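Side-chain contact in 5-carboxyvanillate decarboxylase (PDB 4L6D), which probably removes a carboxyl group from 5-carboxyvanillate to give vanillate, using a manganese-bound active site in an amidohydrolase-fold barrel: residues Arg37-Asp42 with Pro47-Arg52. Residues are numbered along the deposited sequence; the frame is centred on the assembly and turned at random.
Sequences RDVYGD and PAMIGR
Val39, Tyr40, Met49 and Ile50 bring helices 33-40 and 49-54 together, mainly through apolar carbon. Val39 turns both methyls to the partner: CG1 lies 3.9 Å from Ile50 CG1, while CG2 approaches Met49 CG at 4.1 Å. With CG anti to the backbone N (chi1 -170°), the Met49 chain starts against the valine, then bends so that its sulfur end leads off; Tyr300 is another neighbour of this side chain. Ile50 extends its CG1-CD1 arm across to Val39 and Tyr40, CG1 beside the backbone N (chi1 -73°), and CD1 meets Tyr40 CD1 obliquely at 3.9 Å. Ile50 CD1 also lies 3.3 Å from Val39 O. Leu20 and Val17 of helix 14-23 extend the apolar cluster beside Tyr40 and Ile50, respectively. Within residues 37-42, Val39 CG1 also sits over the centre of the Tyr40 ring, 3.5 Å above its plane, so one methyl serves ring and isoleucine together. Alanine in place of Val39 would probably uncover that ring face and open a gap beside Met49 and Ile50. The polar link is indirect: a water donates to Val39 O (2.8 Å) and accepts from Ile50 N (3.0 Å). Met49 lies about 6 Å from a bound vanillate, side chain to ligand. Beside the barrel's ligand site, then, two short helices associate by hydrocarbon fit plus one water bridge, which satisfies Val39 O and the N-H of Ile50 where no direct hydrogen bond joins the segments.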
loop_
_atom_site.group_PDB
_atom_site.type_symbol
_atom_site.label_atom_id
_atom_site.label_comp_id
_atom_site.label_asym_id
_atom_site.label_seq_id
_atom_site.Cartn_x
_atom_site.Cartn_y
_atom_site.Cartn_z
ATOM N N ARG A 37 13.896 -18.913 -9.781
ATOM C CA ARG A 37 14.345 -20.247 -9.391
ATOM C C ARG A 37 13.181 -21.216 -9.166
ATOM O O ARG A 37 13.281 -22.394 -9.543
ATOM C CB ARG A 37 15.254 -20.184 -8.167
ATOM C CG ARG A 37 16.604 -19.551 -8.461
ATOM C CD ARG A 37 17.532 -19.710 -7.270
ATOM N NE ARG A 37 18.454 -18.585 -7.128
ATOM C CZ ARG A 37 18.290 -17.589 -6.261
ATOM N NH1 ARG A 37 17.241 -17.570 -5.447
ATOM N NH2 ARG A 37 19.185 -16.612 -6.200
ATOM N N ASP A 38 12.082 -20.734 -8.579
ATOM C CA ASP A 38 10.940 -21.603 -8.302
ATOM C C ASP A 38 10.300 -22.127 -9.580
ATOM O O ASP A 38 9.815 -23.253 -9.620
ATOM C CB ASP A 38 9.877 -20.879 -7.471
ATOM C CG ASP A 38 10.222 -20.820 -5.993
ATOM O OD1 ASP A 38 11.204 -21.467 -5.570
ATOM O OD2 ASP A 38 9.499 -20.111 -5.255
ATOM N N VAL A 39 10.298 -21.306 -10.624
ATOM C CA VAL A 39 9.614 -21.669 -11.859
ATOM C C VAL A 39 10.567 -22.137 -12.967
ATOM O O VAL A 39 10.297 -23.136 -13.632
ATOM C CB VAL A 39 8.739 -20.497 -12.366
ATOM C CG1 VAL A 39 8.192 -20.764 -13.782
ATOM C CG2 VAL A 39 7.598 -20.250 -11.399
ATOM N N TYR A 40 11.686 -21.436 -13.142
ATOM C CA TYR A 40 12.584 -21.680 -14.276
ATOM C C TYR A 40 13.896 -22.330 -13.882
ATOM O O TYR A 40 14.735 -22.601 -14.743
ATOM C CB TYR A 40 12.879 -20.369 -15.012
ATOM C CG TYR A 40 11.643 -19.609 -15.418
ATOM C CD1 TYR A 40 11.030 -19.850 -16.648
ATOM C CD2 TYR A 40 11.078 -18.661 -14.572
ATOM C CE1 TYR A 40 9.886 -19.149 -17.026
ATOM C CE2 TYR A 40 9.935 -17.959 -14.936
ATOM C CZ TYR A 40 9.346 -18.207 -16.162
ATOM O OH TYR A 40 8.214 -17.506 -16.499
ATOM N N GLY A 41 14.068 -22.589 -12.588
ATOM C CA GLY A 41 15.313 -23.147 -12.082
ATOM C C GLY A 41 15.503 -24.629 -12.355
ATOM O O GLY A 41 14.554 -25.331 -12.708
ATOM N N ASP A 42 16.732 -25.108 -12.176
ATOM C CA ASP A 42 17.051 -26.506 -12.454
ATOM C C ASP A 42 16.300 -27.480 -11.550
ATOM O O ASP A 42 16.034 -28.613 -11.936
ATOM C CB ASP A 42 18.557 -26.745 -12.338
ATOM C CG ASP A 42 19.332 -26.094 -13.463
ATOM O OD1 ASP A 42 18.732 -25.874 -14.534
ATOM O OD2 ASP A 42 20.533 -25.810 -13.278
ATOM N N PRO A 47 7.109 -26.926 -10.540
ATOM C CA PRO A 47 7.528 -27.523 -11.814
ATOM C C PRO A 47 6.465 -27.523 -12.922
ATOM O O PRO A 47 6.823 -27.672 -14.090
ATOM C CB PRO A 47 7.881 -28.960 -11.424
ATOM C CG PRO A 47 7.011 -29.239 -10.243
ATOM C CD PRO A 47 6.927 -27.946 -9.489
ATOM N N ALA A 48 5.193 -27.358 -12.577
ATOM C CA ALA A 48 4.130 -27.388 -13.586
ATOM C C ALA A 48 3.946 -26.044 -14.276
ATOM O O ALA A 48 3.299 -25.948 -15.324
ATOM C CB ALA A 48 2.814 -27.823 -12.952
ATOM N N MET A 49 4.507 -24.995 -13.687
ATOM C CA MET A 49 4.164 -23.650 -14.129
ATOM C C MET A 49 4.615 -23.290 -15.551
ATOM O O MET A 49 3.872 -22.638 -16.277
ATOM C CB MET A 49 4.637 -22.615 -13.109
ATOM C CG MET A 49 4.108 -21.219 -13.369
ATOM S SD MET A 49 2.303 -21.102 -13.331
ATOM C CE MET A 49 1.971 -21.052 -11.574
ATOM N N ILE A 50 5.819 -23.685 -15.957
ATOM C CA ILE A 50 6.250 -23.397 -17.331
ATOM C C ILE A 50 5.256 -23.940 -18.356
ATOM O O ILE A 50 4.881 -23.241 -19.294
ATOM C CB ILE A 50 7.670 -23.920 -17.626
ATOM C CG1 ILE A 50 8.702 -23.040 -16.922
ATOM C CG2 ILE A 50 7.937 -23.959 -19.138
ATOM C CD1 ILE A 50 10.088 -23.606 -16.916
ATOM N N GLY A 51 4.815 -25.176 -18.159
ATOM C CA GLY A 51 3.860 -25.781 -19.070
ATOM C C GLY A 51 2.541 -25.026 -19.110
ATOM O O GLY A 51 1.982 -24.801 -20.189
ATOM N N ARG A 52 2.042 -24.628 -17.943
ATOM C CA ARG A 52 0.768 -23.922 -17.874
ATOM C C ARG A 52 0.834 -22.518 -18.476
ATOM O O ARG A 52 -0.116 -22.065 -19.116
ATOM C CB ARG A 52 0.242 -23.924 -16.436
ATOM C CG ARG A 52 0.123 -25.365 -15.907
ATOM C CD ARG A 52 -0.606 -25.474 -14.591
ATOM N NE ARG A 52 -1.958 -24.953 -14.709
ATOM C CZ ARG A 52 -2.385 -23.884 -14.054
ATOM N NH1 ARG A 52 -1.565 -23.259 -13.222
ATOM N NH2 ARG A 52 -3.625 -23.450 -14.223
HETATM O O HOH W 1 7.940 -24.577 -13.976
#